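Local coordinates for protein Sso-CP2 metallo-carboxypetidase (Sulfolobus solfataricus, PDB 4MMO) that probably hydrolyses peptides as a zinc-dependent metallo-carboxypeptidase of the M20 family and assembles as a two-subunit enzyme, at residues 26-31 with 52-57; 64-69 with 428-433; 213-218 with 306-311. All coordinates share one frame; numbering follows the deposited sequence.

Contact 1. Residues 26-31 with 52-57. With SO4 (sulfate ion), chain E.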
loop_
_atom_site.group_PDB
_atom_site.type_symbol
_atom_site.label_atom_id
_atom_site.label_comp_id
_atom_site.label_asym_id
_atom_site.label_seq_id
_atom_site.Cartn_x
_atom_site.Cartn_y
_atom_site.Cartn_z
ATOM N N GLU A 26 -6.592 25.411 22.170
ATOM C CA GLU A 26 -7.751 26.277 22.370
ATOM C C GLU A 26 -8.866 25.516 23.079
ATOM O O GLU A 26 -9.465 26.012 24.033
ATOM C CB GLU A 26 -8.265 26.811 21.032
ATOM N N THR A 27 -9.136 24.305 22.601
ATOM C CA THR A 27 -10.194 23.476 23.157
ATOM C C THR A 27 -9.930 23.167 24.625
ATOM O O THR A 27 -10.821 23.309 25.458
ATOM C CB THR A 27 -10.336 22.174 22.366
ATOM O OG1 THR A 27 -10.629 22.488 20.999
ATOM C CG2 THR A 27 -11.459 21.300 22.942
ATOM N N ALA A 28 -8.702 22.763 24.940
ATOM C CA ALA A 28 -8.326 22.463 26.316
ATOM C C ALA A 28 -8.515 23.677 27.220
ATOM O O ALA A 28 -8.928 23.543 28.370
ATOM C CB ALA A 28 -6.886 21.977 26.380
ATOM N N ASN A 29 -8.213 24.861 26.699
ATOM C CA ASN A 29 -8.357 26.087 27.475
ATOM C C ASN A 29 -9.816 26.466 27.673
ATOM O O ASN A 29 -10.210 26.898 28.753
ATOM C CB ASN A 29 -7.609 27.243 26.807
ATOM C CG ASN A 29 -6.252 27.490 27.432
ATOM O OD1 ASN A 29 -6.157 27.934 28.576
ATOM N ND2 ASN A 29 -5.192 27.201 26.684
ATOM N N TYR A 30 -10.607 26.320 26.617
ATOM C CA TYR A 30 -12.036 26.561 26.695
ATOM C C TYR A 30 -12.640 25.595 27.707
ATOM O O TYR A 30 -13.439 25.985 28.561
ATOM C CB TYR A 30 -12.681 26.362 25.322
ATOM C CG TYR A 30 -14.180 26.184 25.369
ATOM C CD1 TYR A 30 -15.030 27.282 25.357
ATOM C CD2 TYR A 30 -14.747 24.915 25.427
ATOM C CE1 TYR A 30 -16.404 27.121 25.398
ATOM C CE2 TYR A 30 -16.119 24.746 25.472
ATOM C CZ TYR A 30 -16.942 25.852 25.460
ATOM O OH TYR A 30 -18.307 25.689 25.503
ATOM N N LEU A 31 -12.238 24.331 27.615
ATOM C CA LEU A 31 -12.791 23.297 28.480
ATOM C C LEU A 31 -12.458 23.602 29.934
ATOM O O LEU A 31 -13.329 23.527 30.797
ATOM C CB LEU A 31 -12.276 21.912 28.077
ATOM C CG LEU A 31 -12.924 20.705 28.767
ATOM C CD1 LEU A 31 -14.452 20.706 28.624
ATOM C CD2 LEU A 31 -12.341 19.419 28.201
ATOM N N PRO A 52 -2.205 18.752 26.401
ATOM C CA PRO A 52 -2.415 18.951 27.836
ATOM C C PRO A 52 -3.642 18.218 28.366
ATOM O O PRO A 52 -4.521 17.828 27.597
ATOM C CB PRO A 52 -2.625 20.459 27.943
ATOM C CG PRO A 52 -3.285 20.818 26.662
ATOM C CD PRO A 52 -2.713 19.889 25.614
ATOM N N VAL A 53 -3.684 18.049 29.683
ATOM C CA VAL A 53 -4.791 17.393 30.363
ATOM C C VAL A 53 -5.543 18.415 31.208
ATOM O O VAL A 53 -4.929 19.217 31.914
ATOM C CB VAL A 53 -4.268 16.246 31.267
ATOM C CG1 VAL A 53 -5.312 15.805 32.277
ATOM C CG2 VAL A 53 -3.829 15.066 30.419
ATOM N N VAL A 54 -6.870 18.390 31.130
ATOM C CA VAL A 54 -7.695 19.216 32.003
ATOM C C VAL A 54 -8.097 18.404 33.225
ATOM O O VAL A 54 -8.664 17.319 33.099
ATOM C CB VAL A 54 -8.969 19.708 31.303
ATOM C CG1 VAL A 54 -9.724 20.676 32.210
ATOM C CG2 VAL A 54 -8.633 20.371 29.980
ATOM N N TYR A 55 -7.800 18.941 34.403
ATOM C CA TYR A 55 -8.109 18.277 35.656
ATOM C C TYR A 55 -8.904 19.195 36.572
ATOM O O TYR A 55 -8.696 20.407 36.584
ATOM C CB TYR A 55 -6.828 17.829 36.362
ATOM C CG TYR A 55 -7.085 17.209 37.714
ATOM C CD1 TYR A 55 -7.500 15.889 37.824
ATOM C CD2 TYR A 55 -6.925 17.945 38.880
ATOM C CE1 TYR A 55 -7.740 15.316 39.056
ATOM C CE2 TYR A 55 -7.165 17.380 40.120
ATOM C CZ TYR A 55 -7.575 16.064 40.201
ATOM O OH TYR A 55 -7.819 15.488 41.430
ATOM N N ALA A 56 -9.821 18.606 37.336
ATOM C CA ALA A 56 -10.584 19.347 38.333
ATOM C C ALA A 56 -11.124 18.395 39.385
ATOM O O ALA A 56 -11.406 17.229 39.097
ATOM C CB ALA A 56 -11.723 20.112 37.676
ATOM N N GLU A 57 -11.256 18.900 40.604
ATOM C CA GLU A 57 -11.820 18.129 41.697
ATOM C C GLU A 57 -13.034 18.853 42.252
ATOM O O GLU A 57 -12.983 20.052 42.521
ATOM C CB GLU A 57 -10.783 17.918 42.801
ATOM C CG GLU A 57 -11.308 17.107 43.978
ATOM C CD GLU A 57 -10.226 16.760 44.978
ATOM O OE1 GLU A 57 -9.113 17.314 44.872
ATOM O OE2 GLU A 57 -10.490 15.930 45.873
HETATM S S SO4 E . -3.742 24.791 18.812
HETATM O O1 SO4 E . -2.541 25.614 18.679
HETATM O O2 SO4 E . -4.759 25.531 19.558
HETATM O O3 SO4 E . -4.259 24.459 17.485
HETATM O O4 SO4 E . -3.406 23.559 19.527
#
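Val-54 pushes its CG2 methyl against the first turns of helix 24-39, overlapping the backbone of Ala-28 more closely than any side chain there. CG2 comes to 3.6 Å from Ala-28 O, a van der Waals approach to the carbonyl oxygen, and lies 4.3 Å from Ala-28 CB. Leu-31, one turn further on, adds its CD2 at 4.2 Å from the same Val-54 CG2. A single valine branch is thus covered by two residues three apart on one helical face. The torsion accounts for the choice of branch: with CG1 anti to the backbone N (chi1 -174°), CG2 stands beside that nitrogen. Just before the strand, Pro-52 reaches the same alanine, its ring carbon CG 3.8 Å from Ala-28 CB. No hydrogen bond crosses between the segments, and the small side chain of Ala-28 is consistent with the close approach of strand and helix, 6.6 Å between its CA and that of Val-54. This is helix-on-sheet packing in the zinc-binding α/β domain of the M20 peptidases: strand 53-58 runs between strands 43-46 and 128-134, and helix 24-39 covers one face, with Leu-45 also touching Ala-28 and Val-54, and Tyr-133 touching Leu-31. At the start of the helix a sulfate ion, probably from the crystallisation liquor, accepts a hydrogen bond from Glu-26 N at 3.2 Å through O2. The amides of Gly-23 and Asp-25 also bind this ion, so it sits where the helix dipole would be expected to attract an anion.

Contact 2. Residues 64-69 with 428-433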
loop_
_atom_site.group_PDB
_atom_site.type_symbol
_atom_site.label_atom_id
_atom_site.label_comp_id
_atom_site.label_asym_id
_atom_site.label_seq_id
_atom_site.Cartn_x
_atom_site.Cartn_y
_atom_site.Cartn_z
ATOM N N LYS A 64 -17.249 8.475 49.295
ATOM C CA LYS A 64 -16.871 7.874 48.016
ATOM C C LYS A 64 -16.323 8.912 47.042
ATOM O O LYS A 64 -16.795 10.051 47.003
ATOM C CB LYS A 64 -18.071 7.171 47.385
ATOM C CG LYS A 64 -18.429 5.850 48.044
ATOM C CD LYS A 64 -19.685 5.273 47.426
ATOM C CE LYS A 64 -19.982 3.877 47.937
ATOM N NZ LYS A 64 -21.128 3.269 47.208
ATOM N N THR A 65 -15.334 8.499 46.253
ATOM C CA THR A 65 -14.725 9.362 45.244
ATOM C C THR A 65 -14.778 8.691 43.878
ATOM O O THR A 65 -14.317 7.559 43.713
ATOM C CB THR A 65 -13.262 9.683 45.588
ATOM O OG1 THR A 65 -13.205 10.358 46.849
ATOM C CG2 THR A 65 -12.628 10.567 44.515
ATOM N N LEU A 66 -15.339 9.405 42.907
ATOM C CA LEU A 66 -15.446 8.920 41.540
ATOM C C LEU A 66 -14.487 9.672 40.608
ATOM O O LEU A 66 -14.447 10.901 40.601
ATOM C CB LEU A 66 -16.887 9.081 41.048
ATOM C CG LEU A 66 -17.161 8.734 39.583
ATOM C CD1 LEU A 66 -16.963 7.247 39.330
ATOM C CD2 LEU A 66 -18.561 9.171 39.185
ATOM N N LEU A 67 -13.721 8.920 39.827
ATOM C CA LEU A 67 -12.862 9.483 38.791
ATOM C C LEU A 67 -13.571 9.368 37.445
ATOM O O LEU A 67 -13.934 8.271 37.027
ATOM C CB LEU A 67 -11.520 8.741 38.749
ATOM C CG LEU A 67 -10.491 9.214 37.713
ATOM C CD1 LEU A 67 -10.145 10.679 37.911
ATOM C CD2 LEU A 67 -9.232 8.367 37.789
ATOM N N ILE A 68 -13.782 10.500 36.779
ATOM C CA ILE A 68 -14.462 10.514 35.485
ATOM C C ILE A 68 -13.477 10.842 34.362
ATOM O O ILE A 68 -12.823 11.878 34.390
ATOM C CB ILE A 68 -15.623 11.530 35.473
ATOM C CG1 ILE A 68 -16.660 11.141 36.532
ATOM C CG2 ILE A 68 -16.264 11.606 34.083
ATOM C CD1 ILE A 68 -17.885 12.036 36.581
ATOM N N TYR A 69 -13.392 9.948 33.380
ATOM C CA TYR A 69 -12.500 10.114 32.238
ATOM C C TYR A 69 -13.282 10.422 30.966
ATOM O O TYR A 69 -14.267 9.756 30.650
ATOM C CB TYR A 69 -11.651 8.851 32.033
ATOM C CG TYR A 69 -10.914 8.800 30.707
ATOM C CD1 TYR A 69 -11.524 8.281 29.573
ATOM C CD2 TYR A 69 -9.609 9.265 30.592
ATOM C CE1 TYR A 69 -10.863 8.230 28.363
ATOM C CE2 TYR A 69 -8.934 9.217 29.377
ATOM C CZ TYR A 69 -9.568 8.700 28.268
ATOM O OH TYR A 69 -8.916 8.650 27.056
ATOM N N GLU A 428 -27.081 11.934 36.035
ATOM C CA GLU A 428 -27.688 12.411 37.274
ATOM C C GLU A 428 -28.145 11.240 38.136
ATOM O O GLU A 428 -27.763 11.134 39.301
ATOM C CB GLU A 428 -28.870 13.335 36.967
ATOM C CG GLU A 428 -28.458 14.761 36.631
ATOM C CD GLU A 428 -29.598 15.606 36.086
ATOM O OE1 GLU A 428 -30.635 15.043 35.675
ATOM O OE2 GLU A 428 -29.452 16.843 36.057
ATOM N N GLU A 429 -28.950 10.356 37.555
ATOM C CA GLU A 429 -29.429 9.178 38.271
ATOM C C GLU A 429 -28.267 8.301 38.715
ATOM O O GLU A 429 -28.295 7.740 39.811
ATOM C CB GLU A 429 -30.394 8.368 37.406
ATOM C CG GLU A 429 -31.829 8.871 37.439
ATOM C CD GLU A 429 -32.443 8.793 38.827
ATOM O OE1 GLU A 429 -33.398 9.550 39.094
ATOM O OE2 GLU A 429 -31.969 7.976 39.649
ATOM N N PHE A 430 -27.238 8.191 37.878
ATOM C CA PHE A 430 -26.084 7.382 38.240
ATOM C C PHE A 430 -25.385 7.951 39.472
ATOM O O PHE A 430 -25.001 7.204 40.368
ATOM C CB PHE A 430 -25.095 7.261 37.080
ATOM C CG PHE A 430 -23.717 6.851 37.510
ATOM C CD1 PHE A 430 -23.458 5.545 37.899
ATOM C CD2 PHE A 430 -22.685 7.776 37.549
ATOM C CE1 PHE A 430 -22.192 5.166 38.313
ATOM C CE2 PHE A 430 -21.419 7.403 37.963
ATOM C CZ PHE A 430 -21.172 6.096 38.344
ATOM N N LEU A 431 -25.239 9.271 39.521
ATOM C CA LEU A 431 -24.534 9.926 40.620
ATOM C C LEU A 431 -25.347 9.927 41.922
ATOM O O LEU A 431 -24.782 9.988 43.010
ATOM C CB LEU A 431 -24.178 11.370 40.241
ATOM C CG LEU A 431 -23.143 11.600 39.124
ATOM C CD1 LEU A 431 -23.105 13.066 38.754
ATOM C CD2 LEU A 431 -21.756 11.136 39.536
ATOM N N LYS A 432 -26.670 9.897 41.807
ATOM C CA LYS A 432 -27.537 9.847 42.983
ATOM C C LYS A 432 -27.492 8.457 43.600
ATOM O O LYS A 432 -27.592 8.292 44.812
ATOM C CB LYS A 432 -28.977 10.187 42.596
ATOM C CG LYS A 432 -29.252 11.669 42.432
ATOM C CD LYS A 432 -30.592 11.908 41.758
ATOM C CE LYS A 432 -31.174 13.254 42.145
ATOM N NZ LYS A 432 -32.204 13.715 41.175
ATOM N N LEU A 433 -27.306 7.465 42.740
ATOM C CA LEU A 433 -27.458 6.067 43.097
ATOM C C LEU A 433 -26.149 5.436 43.574
ATOM O O LEU A 433 -26.141 4.632 44.512
ATOM C CB LEU A 433 -27.986 5.328 41.871
ATOM C CG LEU A 433 -28.539 3.917 42.000
ATOM C CD1 LEU A 433 -29.583 3.816 43.100
ATOM C CD2 LEU A 433 -29.133 3.539 40.664
#
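The ring of Phe-430 turns its edge, not a face, to strand 65-71: Leu-66 CD2 sits near the ring plane, 3.6 Å from Phe-430 CE2 and 4.1 Å from Phe-430 CZ. No atom of residues 64-69 lies over either face of the ring. The two side chains approach from opposite directions, each with CG anti to its own backbone nitrogen (chi1 161° for Phe-430, 175° for Leu-66), and these extended torsions let them bridge the gap between helix and sheet. Leu-431 meets the same methyl from another side. Its side chain crosses that of Leu-66 at about a right angle and brings its CD2 to 3.8 Å from Leu-66 CD2. Leu-431 does not leave its backbone pointing at the strand, yet the end of its side chain comes nearer, so one leucine methyl is held by two consecutive helix residues. The backbones stay well separated, with 9.2 Å between the CA atoms of Leu-66 and Leu-431, and the contact is wholly apolar. Neighbouring elements complete this buried layer: Ile-161 touches both Leu-66 and Phe-430, Val-355 and Met-359 of helix 354-367 pack on the phenylalanine, and Ile-116 and Leu-119 of helix 102-121 on Leu-431. Beside it, Lys-64 forms a salt bridge with the terminal carboxylate of Leu-437. The last helix of the chain, 417-433, packs on strand 65-71, more than 350 residues earlier in the sequence, a helix laid on the mixed sheet as in the α/β zinc-binding domain of M20 peptidases.

Contact 3. Residues 213-218 with 306-311. With SO4 (sulfate ion), chain G; SO4 (sulfate ion), chain D.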
loop_
_atom_site.group_PDB
_atom_site.type_symbol
_atom_site.label_atom_id
_atom_site.label_comp_id
_atom_site.label_asym_id
_atom_site.label_seq_id
_atom_site.Cartn_x
_atom_site.Cartn_y
_atom_site.Cartn_z
ATOM N N LYS A 213 6.319 -12.176 2.488
ATOM C CA LYS A 213 6.584 -13.495 3.041
ATOM C C LYS A 213 6.616 -13.441 4.562
ATOM O O LYS A 213 6.107 -14.341 5.225
ATOM C CB LYS A 213 7.894 -14.059 2.486
ATOM C CG LYS A 213 7.691 -14.989 1.297
ATOM C CD LYS A 213 8.952 -15.151 0.467
ATOM C CE LYS A 213 8.680 -15.951 -0.802
ATOM N NZ LYS A 213 8.138 -17.312 -0.516
ATOM N N ILE A 214 7.198 -12.374 5.106
ATOM C CA ILE A 214 7.296 -12.192 6.552
ATOM C C ILE A 214 5.914 -12.140 7.196
ATOM O O ILE A 214 5.623 -12.907 8.116
ATOM C CB ILE A 214 8.069 -10.897 6.903
ATOM C CG1 ILE A 214 9.558 -11.050 6.577
ATOM C CG2 ILE A 214 7.883 -10.520 8.376
ATOM C CD1 ILE A 214 10.310 -12.043 7.452
ATOM N N ILE A 215 5.063 -11.238 6.718
ATOM C CA ILE A 215 3.742 -11.077 7.316
ATOM C C ILE A 215 2.891 -12.330 7.107
ATOM O O ILE A 215 1.978 -12.597 7.884
ATOM C CB ILE A 215 3.005 -9.820 6.791
ATOM C CG1 ILE A 215 2.834 -9.878 5.275
ATOM C CG2 ILE A 215 3.760 -8.561 7.207
ATOM C CD1 ILE A 215 2.046 -8.721 4.701
ATOM N N SER A 216 3.207 -13.107 6.073
ATOM C CA SER A 216 2.502 -14.361 5.827
ATOM C C SER A 216 2.766 -15.393 6.923
ATOM O O SER A 216 1.942 -16.275 7.153
ATOM C CB SER A 216 2.882 -14.941 4.464
ATOM O OG SER A 216 2.361 -14.146 3.413
ATOM N N THR A 217 3.907 -15.282 7.601
ATOM C CA THR A 217 4.267 -16.246 8.642
ATOM C C THR A 217 3.539 -15.959 9.951
ATOM O O THR A 217 3.483 -16.810 10.836
ATOM C CB THR A 217 5.791 -16.250 8.933
ATOM O OG1 THR A 217 6.192 -14.975 9.452
ATOM C CG2 THR A 217 6.593 -16.568 7.667
ATOM N N LEU A 218 2.986 -14.756 10.068
ATOM C CA LEU A 218 2.366 -14.314 11.312
ATOM C C LEU A 218 1.050 -15.032 11.625
ATOM O O LEU A 218 0.735 -15.266 12.792
ATOM C CB LEU A 218 2.136 -12.799 11.270
ATOM C CG LEU A 218 3.400 -11.935 11.195
ATOM C CD1 LEU A 218 3.036 -10.473 11.019
ATOM C CD2 LEU A 218 4.274 -12.122 12.432
ATOM N N ALA A 306 5.052 -2.193 6.201
ATOM C CA ALA A 306 3.732 -2.669 6.573
ATOM C C ALA A 306 3.399 -2.194 7.983
ATOM O O ALA A 306 4.295 -1.993 8.802
ATOM C CB ALA A 306 3.688 -4.186 6.504
ATOM N N LYS A 307 2.108 -2.009 8.251
ATOM C CA LYS A 307 1.631 -1.587 9.559
ATOM C C LYS A 307 0.676 -2.628 10.128
ATOM O O LYS A 307 -0.298 -3.013 9.476
ATOM C CB LYS A 307 0.937 -0.229 9.463
ATOM C CG LYS A 307 1.891 0.932 9.268
ATOM C CD LYS A 307 1.149 2.257 9.179
ATOM C CE LYS A 307 2.068 3.375 8.707
ATOM N NZ LYS A 307 2.194 4.467 9.713
ATOM N N LEU A 308 0.966 -3.075 11.345
ATOM C CA LEU A 308 0.192 -4.120 12.004
ATOM C C LEU A 308 -0.385 -3.603 13.309
ATOM O O LEU A 308 0.270 -2.847 14.031
ATOM C CB LEU A 308 1.078 -5.330 12.309
ATOM C CG LEU A 308 1.937 -5.878 11.170
ATOM C CD1 LEU A 308 2.948 -6.875 11.714
ATOM C CD2 LEU A 308 1.069 -6.524 10.107
ATOM N N ASP A 309 -1.616 -4.007 13.603
ATOM C CA ASP A 309 -2.196 -3.785 14.916
ATOM C C ASP A 309 -2.620 -5.131 15.492
ATOM O O ASP A 309 -3.231 -5.949 14.801
ATOM C CB ASP A 309 -3.374 -2.804 14.845
ATOM C CG ASP A 309 -4.615 -3.415 14.221
ATOM O OD1 ASP A 309 -4.630 -3.614 12.991
ATOM O OD2 ASP A 309 -5.586 -3.685 14.964
ATOM N N PHE A 310 -2.249 -5.365 16.748
ATOM C CA PHE A 310 -2.642 -6.566 17.473
ATOM C C PHE A 310 -3.663 -6.177 18.532
ATOM O O PHE A 310 -3.358 -5.370 19.405
ATOM C CB PHE A 310 -1.445 -7.199 18.190
ATOM C CG PHE A 310 -0.369 -7.728 17.275
ATOM C CD1 PHE A 310 0.602 -6.886 16.759
ATOM C CD2 PHE A 310 -0.308 -9.077 16.967
ATOM C CE1 PHE A 310 1.601 -7.379 15.934
ATOM C CE2 PHE A 310 0.686 -9.572 16.146
ATOM C CZ PHE A 310 1.643 -8.721 15.630
ATOM N N ARG A 311 -4.867 -6.737 18.460
ATOM C CA ARG A 311 -5.850 -6.549 19.523
ATOM C C ARG A 311 -5.660 -7.667 20.532
ATOM O O ARG A 311 -5.576 -8.836 20.159
ATOM C CB ARG A 311 -7.273 -6.578 18.975
ATOM C CG ARG A 311 -7.546 -5.544 17.909
ATOM C CD ARG A 311 -7.643 -4.148 18.483
ATOM N NE ARG A 311 -7.816 -3.164 17.419
ATOM C CZ ARG A 311 -8.295 -1.938 17.594
ATOM N NH1 ARG A 311 -8.663 -1.523 18.799
ATOM N NH2 ARG A 311 -8.411 -1.125 16.555
HETATM S S SO4 G . 10.190 -20.334 0.728
HETATM O O1 SO4 G . 10.182 -18.874 0.761
HETATM O O2 SO4 G . 9.858 -20.840 2.055
HETATM O O3 SO4 G . 9.199 -20.815 -0.235
HETATM O O4 SO4 G . 11.518 -20.808 0.337
HETATM S S SO4 D . -10.345 2.030 19.067
HETATM O O1 SO4 D . -9.708 2.323 17.788
HETATM O O2 SO4 D . -10.150 3.155 19.997
HETATM O O3 SO4 D . -11.744 1.720 18.744
HETATM O O4 SO4 D . -9.747 0.847 19.675
#
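Leu-218 and Leu-308 reach for each other tip to tip, CD1 to CD1 at 3.7 Å, and so bridge the space between helix 213-218 and strand 306-311, whose segment axes are 11.0 Å apart at closest and run nearly parallel, 14° apart. Both hold CG beside the backbone N, which turns CD1 toward the other segment. Alongside, Ile-215 offers CG2 to Leu-308 CD2 and to Ala-306 CB, each 4.4 Å away, a looser fit. Phe-287 from the neighbouring strand 283-290 touches Ile-215 and Ala-306, and Leu-325 of helix 318-331 packs on Leu-218. Within the helix, Ile-214 O takes two bonds from Thr-217, one from N and one from OG1 in the carbonyl plane. Sulfates, probably from the crystallisation liquor, mark the far sides. Lys-213 NZ binds one through O1 at 2.9 Å, an ion also held by Met-221 N of the second subunit. On the strand, Arg-311 NH1 grips O4 of the other at 2.7 Å (N-H...O 161°), edge-on, while Arg-311 NE forms a salt bridge to Asp-309 OD2 through a weak hydrogen bond. A leucine in place of Arg-311 would probably leave that sulfate without this charged partner and Asp-309 without its ion-pair mate. The same ion also binds Thr-380 N of this chain and His-197 NE2 of the second subunit, reminiscent of dimeric M20 peptidases in which a histidine of the partner subunit reaches into the active site. Helix against antiparallel sheet, with the second subunit alongside, is the build of the M20 dimerisation domain.

Contacts 1 and 2 belong to one mixed sheet: strands 53-58 and 65-71 follow each other in the chain, run antiparallel with strand 128-134 between them, and send Val-54 and Leu-66 off the sheet in nearly the same direction. Their centres are 20 Å apart. Contact 1 lies nearer the metal, the side chain of Leu-31 being about 8 Å from that of the zinc ligand His-71 and about 13 Å from the zinc itself. Contact 3 is nested within the chain loop that contact 2 closes, yet its centre lies 42 Å from that of contact 2 and 38 Å from that of contact 1, beside the second subunit.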